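PDB 3LI9: histidine kinase from Methanosarcina mazei, which probably autophosphorylates on a histidine at the expense of ATP in response to an external signal, this chain being its extracellular double-Cache (PDC-fold) sensor domain. Local coordinates for residues Ala226-Val238 against Ile250-Val264. Numbering follows the deposited sequence.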
ATOM      1  N   ALA A 226      12.729   2.375 -16.969  1.00 18.33           N
ATOM      2  CA  ALA A 226      12.498   2.956 -15.616  1.00 18.77           C
ATOM      3  C   ALA A 226      11.630   1.975 -14.858  1.00 17.66           C
ATOM      4  O   ALA A 226      11.882   1.720 -13.694  1.00 16.58           O
ATOM      5  CB  ALA A 226      11.870   4.405 -15.697  1.00 16.46           C
ATOM      6  N   ALA A 227      10.587   1.463 -15.498  1.00 17.18           N
ATOM      7  CA  ALA A 227       9.634   0.650 -14.808  1.00 17.43           C
ATOM      8  C   ALA A 227      10.310  -0.644 -14.339  1.00 18.66           C
ATOM      9  O   ALA A 227      10.086  -1.132 -13.227  1.00 17.31           O
ATOM     10  CB  ALA A 227       8.380   0.398 -15.657  1.00 18.40           C
ATOM     11  N   SER A 228      11.252  -1.148 -15.156  1.00 19.71           N
ATOM     12  CA  SER A 228      11.991  -2.360 -14.711  1.00 21.07           C
ATOM     13  C   SER A 228      12.842  -2.079 -13.478  1.00 19.47           C
ATOM     14  O   SER A 228      12.884  -2.913 -12.577  1.00 20.78           O
ATOM     15  CB  SER A 228      12.967  -2.857 -15.807  1.00 23.98           C
ATOM     16  OG  SER A 228      12.214  -3.339 -16.882  1.00 32.34           O
ATOM     17  N   ASP A 229      13.512  -0.941 -13.467  1.00 18.05           N
ATOM     18  CA  ASP A 229      14.315  -0.481 -12.297  1.00 18.37           C
ATOM     19  C   ASP A 229      13.446  -0.304 -11.051  1.00 18.29           C
ATOM     20  O   ASP A 229      13.783  -0.782  -9.967  1.00 17.68           O
ATOM     21  CB  ASP A 229      14.971   0.827 -12.590  1.00 18.79           C
ATOM     22  CG  ASP A 229      16.254   0.666 -13.502  1.00 23.52           C
ATOM     23  OD1 ASP A 229      16.573  -0.491 -13.847  1.00 25.96           O
ATOM     24  OD2 ASP A 229      16.885   1.695 -13.780  1.00 27.62           O
ATOM     25  N   ILE A 230      12.324   0.407 -11.238  1.00 15.85           N
ATOM     26  CA  ILE A 230      11.367   0.522 -10.104  1.00 14.73           C
ATOM     27  C   ILE A 230      10.894  -0.801  -9.498  1.00 14.26           C
ATOM     28  O   ILE A 230      10.735  -0.948  -8.281  1.00 16.08           O
ATOM     29  CB  ILE A 230      10.173   1.380 -10.656  1.00 13.63           C
ATOM     30  CG1 ILE A 230      10.655   2.811 -10.781  1.00 16.31           C
ATOM     31  CG2 ILE A 230       8.948   1.253  -9.762  1.00 15.36           C
ATOM     32  CD1 ILE A 230       9.729   3.772 -11.630  1.00 14.38           C
ATOM     33  N   ARG A 231      10.606  -1.793 -10.354  1.00 15.15           N
ATOM     34  CA  ARG A 231      10.172  -3.105  -9.928  1.00 19.03           C
ATOM     35  C   ARG A 231      11.249  -3.744  -8.993  1.00 17.80           C
ATOM     36  O   ARG A 231      10.882  -4.403  -7.975  1.00 17.83           O
ATOM     37  CB  ARG A 231       9.947  -3.968 -11.175  1.00 19.15           C
ATOM     38  CG  ARG A 231       9.547  -5.378 -10.895  1.00 19.45           C
ATOM     39  CD  ARG A 231       8.185  -5.517 -10.286  1.00 31.35           C
ATOM     40  NE  ARG A 231       7.962  -6.930 -10.063  1.00 38.24           N
ATOM     41  CZ  ARG A 231       8.287  -7.605  -8.958  1.00 39.71           C
ATOM     42  NH1 ARG A 231       8.781  -6.998  -7.880  1.00 39.83           N
ATOM     43  NH2 ARG A 231       8.051  -8.904  -8.908  1.00 39.07           N
ATOM     44  N   GLU A 232      12.510  -3.470  -9.281  1.00 18.77           N
ATOM     45  CA  GLU A 232      13.619  -4.003  -8.474  1.00 21.12           C
ATOM     46  C   GLU A 232      14.029  -3.091  -7.303  1.00 20.17           C
ATOM     47  O   GLU A 232      15.022  -3.363  -6.614  1.00 20.00           O
ATOM     48  CB  GLU A 232      14.863  -4.222  -9.379  1.00 21.89           C
ATOM     49  CG  GLU A 232      14.636  -5.265 -10.465  1.00 27.54           C
ATOM     50  CD  GLU A 232      15.835  -5.404 -11.429  1.00 41.67           C
ATOM     51  OE1 GLU A 232      16.200  -4.431 -12.147  1.00 47.83           O
ATOM     52  OE2 GLU A 232      16.428  -6.500 -11.480  1.00 49.03           O
ATOM     53  N   GLY A 233      13.318  -1.984  -7.104  1.00 19.06           N
ATOM     54  CA  GLY A 233      13.688  -1.023  -6.071  1.00 17.73           C
ATOM     55  C   GLY A 233      14.965  -0.231  -6.252  1.00 18.60           C
ATOM     56  O   GLY A 233      15.632   0.119  -5.262  1.00 17.80           O
ATOM     57  N   ILE A 234      15.283   0.067  -7.511  1.00 16.74           N
ATOM     58  CA  ILE A 234      16.468   0.776  -7.907  1.00 18.71           C
ATOM     59  C   ILE A 234      16.081   2.199  -8.345  1.00 16.36           C
ATOM     60  O   ILE A 234      15.068   2.382  -9.036  1.00 17.19           O
ATOM     61  CB  ILE A 234      17.125   0.037  -9.051  1.00 18.92           C
ATOM     62  CG1 ILE A 234      17.598  -1.329  -8.577  1.00 22.29           C
ATOM     63  CG2 ILE A 234      18.209   0.855  -9.646  1.00 20.63           C
ATOM     64  CD1 ILE A 234      18.086  -2.173  -9.742  1.00 27.13           C
ATOM     65  N   GLY A 235      16.865   3.165  -7.885  1.00 17.68           N
ATOM     66  CA  GLY A 235      16.750   4.599  -8.186  1.00 16.17           C
ATOM     67  C   GLY A 235      17.558   4.891  -9.459  1.00 18.73           C
ATOM     68  O   GLY A 235      18.523   4.187  -9.762  1.00 20.02           O
ATOM     69  N   GLY A 236      17.214   5.941 -10.140  1.00 17.22           N
ATOM     70  CA  GLY A 236      17.945   6.203 -11.407  1.00 19.21           C
ATOM     71  C   GLY A 236      17.269   7.304 -12.134  1.00 19.71           C
ATOM     72  O   GLY A 236      16.416   8.018 -11.618  1.00 17.92           O
ATOM     73  N   HIS A 237      17.727   7.594 -13.350  1.00 18.04           N
ATOM     74  CA  HIS A 237      16.986   8.574 -14.133  1.00 18.46           C
ATOM     75  C   HIS A 237      17.082   8.165 -15.621  1.00 19.87           C
ATOM     76  O   HIS A 237      17.989   7.424 -16.032  1.00 19.37           O
ATOM     77  CB  HIS A 237      17.387  10.022 -13.926  1.00 18.15           C
ATOM     78  CG  HIS A 237      18.849  10.298 -14.118  1.00 21.11           C
ATOM     79  ND1 HIS A 237      19.408  10.665 -15.342  1.00 26.83           N
ATOM     80  CD2 HIS A 237      19.862  10.268 -13.227  1.00 19.34           C
ATOM     81  CE1 HIS A 237      20.710  10.853 -15.182  1.00 20.29           C
ATOM     82  NE2 HIS A 237      21.013  10.622 -13.907  1.00 26.39           N
ATOM     83  N   VAL A 238      16.053   8.497 -16.375  1.00 19.09           N
ATOM     84  CA  VAL A 238      16.075   8.258 -17.857  1.00 21.32           C
ATOM     85  C   VAL A 238      15.821   9.560 -18.569  1.00 22.58           C
ATOM     86  O   VAL A 238      15.152  10.432 -18.055  1.00 21.39           O
ATOM     87  CB  VAL A 238      15.063   7.200 -18.330  1.00 20.07           C
ATOM     88  CG1 VAL A 238      15.481   5.841 -17.867  1.00 21.19           C
ATOM     89  CG2 VAL A 238      13.580   7.607 -17.909  1.00 21.89           C
ATOM     90  N   ILE A 250      13.594  14.629 -18.296  1.00 24.83           N
ATOM     91  CA  ILE A 250      14.297  13.601 -17.583  1.00 22.27           C
ATOM     92  C   ILE A 250      13.338  13.135 -16.495  1.00 20.41           C
ATOM     93  O   ILE A 250      12.739  13.992 -15.854  1.00 21.97           O
ATOM     94  CB  ILE A 250      15.510  14.206 -16.891  1.00 22.45           C
ATOM     95  CG1 ILE A 250      16.439  14.840 -17.955  1.00 25.71           C
ATOM     96  CG2 ILE A 250      16.344  13.095 -16.223  1.00 21.57           C
ATOM     97  CD1 ILE A 250      17.290  15.868 -17.355  1.00 30.54           C
HETATM   98  N   MSE A 251      13.219  11.829 -16.327  1.00 18.93           N
HETATM   99  CA  MSE A 251      12.367  11.296 -15.242  1.00 18.25           C
HETATM  100  C   MSE A 251      13.381  10.758 -14.221  1.00 17.28           C
HETATM  101  O   MSE A 251      14.112   9.769 -14.522  1.00 17.76           O
HETATM  102  CB  MSE A 251      11.450  10.269 -15.878  1.00 21.04           C
HETATM  103  CG  MSE A 251      11.056   9.119 -15.073  1.00 26.95           C
HETATM  104 SE   MSE A 251       9.736   8.052 -16.062  1.00 38.02          SE
HETATM  105  CE  MSE A 251       8.935   9.434 -16.960  1.00 15.50           C
ATOM    106  N   PHE A 252      13.345  11.333 -13.008  1.00 16.30           N
ATOM    107  CA  PHE A 252      14.153  10.876 -11.900  1.00 16.29           C
ATOM    108  C   PHE A 252      13.275  10.006 -10.996  1.00 17.40           C
ATOM    109  O   PHE A 252      12.141  10.431 -10.664  1.00 19.74           O
ATOM    110  CB  PHE A 252      14.651  11.998 -11.074  1.00 15.92           C
ATOM    111  CG  PHE A 252      15.552  12.964 -11.809  1.00 16.65           C
ATOM    112  CD1 PHE A 252      16.932  12.801 -11.720  1.00 17.07           C
ATOM    113  CD2 PHE A 252      14.993  14.040 -12.485  1.00 17.92           C
ATOM    114  CE1 PHE A 252      17.782  13.760 -12.403  1.00 18.12           C
ATOM    115  CE2 PHE A 252      15.805  14.997 -13.123  1.00 22.05           C
ATOM    116  CZ  PHE A 252      17.178  14.826 -13.095  1.00 19.16           C
ATOM    117  N   TYR A 253      13.708   8.788 -10.728  1.00 15.78           N
ATOM    118  CA  TYR A 253      12.833   7.924  -9.904  1.00 14.85           C
ATOM    119  C   TYR A 253      13.670   7.418  -8.728  1.00 16.51           C
ATOM    120  O   TYR A 253      14.848   7.025  -8.888  1.00 14.92           O
ATOM    121  CB  TYR A 253      12.224   6.779 -10.670  1.00 15.73           C
ATOM    122  CG  TYR A 253      13.218   6.012 -11.554  1.00 14.36           C
ATOM    123  CD1 TYR A 253      13.884   4.894 -11.080  1.00 15.90           C
ATOM    124  CD2 TYR A 253      13.536   6.516 -12.835  1.00 17.16           C
ATOM    125  CE1 TYR A 253      14.812   4.212 -11.913  1.00 20.02           C
ATOM    126  CE2 TYR A 253      14.479   5.864 -13.644  1.00 16.73           C
ATOM    127  CZ  TYR A 253      15.087   4.752 -13.212  1.00 19.65           C
ATOM    128  OH  TYR A 253      16.036   4.167 -14.076  1.00 20.67           O
ATOM    129  N   GLU A 254      13.059   7.394  -7.531  1.00 13.33           N
ATOM    130  CA  GLU A 254      13.812   6.937  -6.330  1.00 14.41           C
ATOM    131  C   GLU A 254      12.877   6.077  -5.518  1.00 14.04           C
ATOM    132  O   GLU A 254      11.685   6.363  -5.377  1.00 13.41           O
ATOM    133  CB  GLU A 254      14.294   8.124  -5.486  1.00 13.56           C
ATOM    134  CG  GLU A 254      15.465   8.899  -6.122  1.00 13.71           C
ATOM    135  CD  GLU A 254      16.721   8.070  -6.151  1.00 20.34           C
ATOM    136  OE1 GLU A 254      16.861   7.066  -5.446  1.00 19.29           O
ATOM    137  OE2 GLU A 254      17.593   8.461  -6.941  1.00 20.00           O
ATOM    138  N   PRO A 255      13.379   4.923  -5.024  1.00 13.98           N
ATOM    139  CA  PRO A 255      12.521   3.962  -4.375  1.00 13.15           C
ATOM    140  C   PRO A 255      12.012   4.390  -3.022  1.00 12.51           C
ATOM    141  O   PRO A 255      12.726   5.037  -2.247  1.00 14.13           O
ATOM    142  CB  PRO A 255      13.414   2.721  -4.229  1.00 15.35           C
ATOM    143  CG  PRO A 255      14.799   3.254  -4.252  1.00 15.27           C
ATOM    144  CD  PRO A 255      14.772   4.431  -5.207  1.00 14.24           C
ATOM    145  N   VAL A 256      10.788   3.943  -2.782  1.00 13.11           N
ATOM    146  CA  VAL A 256      10.141   4.078  -1.456  1.00 14.53           C
ATOM    147  C   VAL A 256      10.356   2.776  -0.776  1.00 15.28           C
ATOM    148  O   VAL A 256       9.816   1.805  -1.208  1.00 16.23           O
ATOM    149  CB  VAL A 256       8.636   4.363  -1.711  1.00 12.79           C
ATOM    150  CG1 VAL A 256       7.841   4.320  -0.389  1.00 17.27           C
ATOM    151  CG2 VAL A 256       8.522   5.782  -2.314  1.00 15.53           C
ATOM    152  N   LYS A 257      11.162   2.761   0.304  1.00 17.71           N
ATOM    153  CA  LYS A 257      11.686   1.528   0.921  1.00 19.44           C
ATOM    154  C   LYS A 257      10.567   0.542   1.246  1.00 18.24           C
ATOM    155  O   LYS A 257      10.713  -0.646   1.050  1.00 20.68           O
ATOM    156  CB  LYS A 257      12.401   1.981   2.230  1.00 19.99           C
ATOM    157  CG  LYS A 257      13.222   0.984   2.920  1.00 29.54           C
ATOM    158  CD  LYS A 257      14.049   1.725   4.024  1.00 37.65           C
ATOM    159  CE  LYS A 257      14.719   0.723   4.923  1.00 45.09           C
ATOM    160  NZ  LYS A 257      13.636  -0.005   5.649  1.00 47.03           N
ATOM    161  N   THR A 258       9.439   1.025   1.767  1.00 16.65           N
ATOM    162  CA  THR A 258       8.344   0.149   2.156  1.00 16.55           C
ATOM    163  C   THR A 258       7.600  -0.258   0.869  1.00 17.08           C
ATOM    164  O   THR A 258       6.965   0.548   0.212  1.00 20.69           O
ATOM    165  CB  THR A 258       7.409   0.876   3.136  1.00 16.57           C
ATOM    166  OG1 THR A 258       8.194   1.256   4.246  1.00 17.07           O
ATOM    167  CG2 THR A 258       6.294  -0.113   3.631  1.00 17.98           C
ATOM    168  N   GLY A 259       7.751  -1.513   0.461  1.00 17.87           N
ATOM    169  CA  GLY A 259       7.098  -1.974  -0.748  1.00 17.47           C
ATOM    170  C   GLY A 259       7.851  -1.751  -2.065  1.00 17.55           C
ATOM    171  O   GLY A 259       7.383  -2.220  -3.109  1.00 17.26           O
ATOM    172  N   ASP A 260       8.964  -1.041  -2.036  1.00 15.79           N
ATOM    173  CA  ASP A 260       9.638  -0.597  -3.296  1.00 16.91           C
ATOM    174  C   ASP A 260       8.679   0.056  -4.264  1.00 14.68           C
ATOM    175  O   ASP A 260       8.631  -0.271  -5.454  1.00 15.19           O
ATOM    176  CB  ASP A 260      10.307  -1.816  -3.934  1.00 15.11           C
ATOM    177  CG  ASP A 260      11.672  -2.132  -3.229  1.00 22.33           C
ATOM    178  OD1 ASP A 260      12.255  -1.244  -2.536  1.00 23.48           O
ATOM    179  OD2 ASP A 260      12.142  -3.266  -3.414  1.00 25.96           O
ATOM    180  N   PHE A 261       7.866   0.994  -3.748  1.00 12.61           N
ATOM    181  CA  PHE A 261       7.153   1.910  -4.609  1.00 13.22           C
ATOM    182  C   PHE A 261       8.191   2.909  -5.130  1.00 11.21           C
ATOM    183  O   PHE A 261       9.382   2.759  -4.840  1.00 11.95           O
ATOM    184  CB  PHE A 261       6.075   2.655  -3.786  1.00 12.34           C
ATOM    185  CG  PHE A 261       4.826   1.790  -3.526  1.00 12.35           C
ATOM    186  CD1 PHE A 261       4.915   0.394  -3.579  1.00 14.30           C
ATOM    187  CD2 PHE A 261       3.653   2.362  -3.096  1.00 15.90           C
ATOM    188  CE1 PHE A 261       3.774  -0.476  -3.320  1.00 18.81           C
ATOM    189  CE2 PHE A 261       2.486   1.533  -2.789  1.00 14.69           C
ATOM    190  CZ  PHE A 261       2.560   0.133  -2.924  1.00 17.29           C
ATOM    191  N   SER A 262       7.806   3.918  -5.931  1.00 10.25           N
ATOM    192  CA  SER A 262       8.801   4.833  -6.401  1.00 10.72           C
ATOM    193  C   SER A 262       8.249   6.247  -6.465  1.00 10.94           C
ATOM    194  O   SER A 262       7.081   6.376  -6.913  1.00 14.05           O
ATOM    195  CB  SER A 262       9.348   4.400  -7.820  1.00 13.09           C
ATOM    196  OG  SER A 262      10.484   5.214  -8.181  1.00 14.17           O
ATOM    197  N   PHE A 263       9.068   7.253  -6.129  1.00 12.06           N
ATOM    198  CA  PHE A 263       8.663   8.624  -6.317  1.00 11.43           C
ATOM    199  C   PHE A 263       9.386   9.126  -7.585  1.00 14.10           C
ATOM    200  O   PHE A 263      10.597   8.924  -7.718  1.00 13.80           O
ATOM    201  CB  PHE A 263       9.089   9.498  -5.074  1.00 11.62           C
ATOM    202  CG  PHE A 263       8.736  10.962  -5.269  1.00 12.45           C
ATOM    203  CD1 PHE A 263       7.490  11.438  -4.894  1.00 18.74           C
ATOM    204  CD2 PHE A 263       9.661  11.823  -5.866  1.00 15.18           C
ATOM    205  CE1 PHE A 263       7.174  12.811  -5.092  1.00 15.51           C
ATOM    206  CE2 PHE A 263       9.338  13.210  -6.055  1.00 19.47           C
ATOM    207  CZ  PHE A 263       8.104  13.664  -5.648  1.00 17.52           C
ATOM    208  N   VAL A 264       8.624   9.749  -8.493  1.00 13.37           N
ATOM    209  CA  VAL A 264       9.176  10.152  -9.799  1.00 15.18           C
ATOM    210  C   VAL A 264       9.051  11.657  -9.971  1.00 16.08           C
ATOM    211  O   VAL A 264       7.975  12.266  -9.772  1.00 16.10           O
ATOM    212  CB  VAL A 264       8.442   9.420 -10.955  1.00 13.10           C
ATOM    213  CG1 VAL A 264       9.120   9.752 -12.302  1.00 14.07           C
ATOM    214  CG2 VAL A 264       8.437   7.944 -10.738  1.00 14.94           C
TER
HETATM  215  O   HOH W   1      11.227   1.156  -6.537  1.00 14.02           O
HETATM  216  O   HOH W   2      11.720  -5.170  -5.276  1.00 33.27           O
HETATM  217  O   HOH W   3      14.888  -0.181  -2.626  1.00 32.77           O
HETATM  218  O   HOH W   4      12.691   3.399  -7.735  1.00 14.68           O
HETATM  219  O   HOH W   5      17.043   9.675  -9.368  1.00 19.49           O
HETATM  220  O   HOH W   6      18.038   4.628 -15.869  1.00 28.52           O
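Y253 is the centre of this contact: its ring lies between helix 226-231 and the start of strand 236-238, and its hydroxyl donates a 2.6 Å hydrogen bond from OH to D229 OD2. The bond reaches the anti side of the carboxylate, 21° out of its plane. Water 6 donates to the same hydroxyl and to H237 O, tying the tyrosine to the strand as well.

Main-chain bonds pair the strands as an antiparallel hairpin. G236 N gives to Y253 O at 2.9 Å, Y253 N returns to G236 O, and V238 with M251 repeats the exchange; H237 and F252 form the non-hydrogen-bonded pair between them.

Apolar packing fills both faces of the hairpin. With chi1 at 46°, Y253 CG sits between its own backbone N and carbonyl carbon, which lays the ring over G236; G236 CA makes a CH-pi contact, 4.0 Å from the ring centroid. From the helix, A226 CB comes to 3.6 Å from Y253 CE2, and I230 CG1 lies 3.9 Å from Y253 CD1. On the other face of the sheet H237 CB rests 3.6 Å from F252 CD1.

Waters bridge the helix end to D260. G233, whose positive phi ends the helix in a Schellman motif, packs against D260 and P255. Water 2 joins R231 O to D260 OD2, and water 3 joins G233 O to D260 OD1.

In this Cache domain, helix 221-231 packs on one face of the four-stranded sheet, while the long helix 13-48 meets F252 and E254 on the other; strand 261-268 continues the sheet beyond strand 248-256.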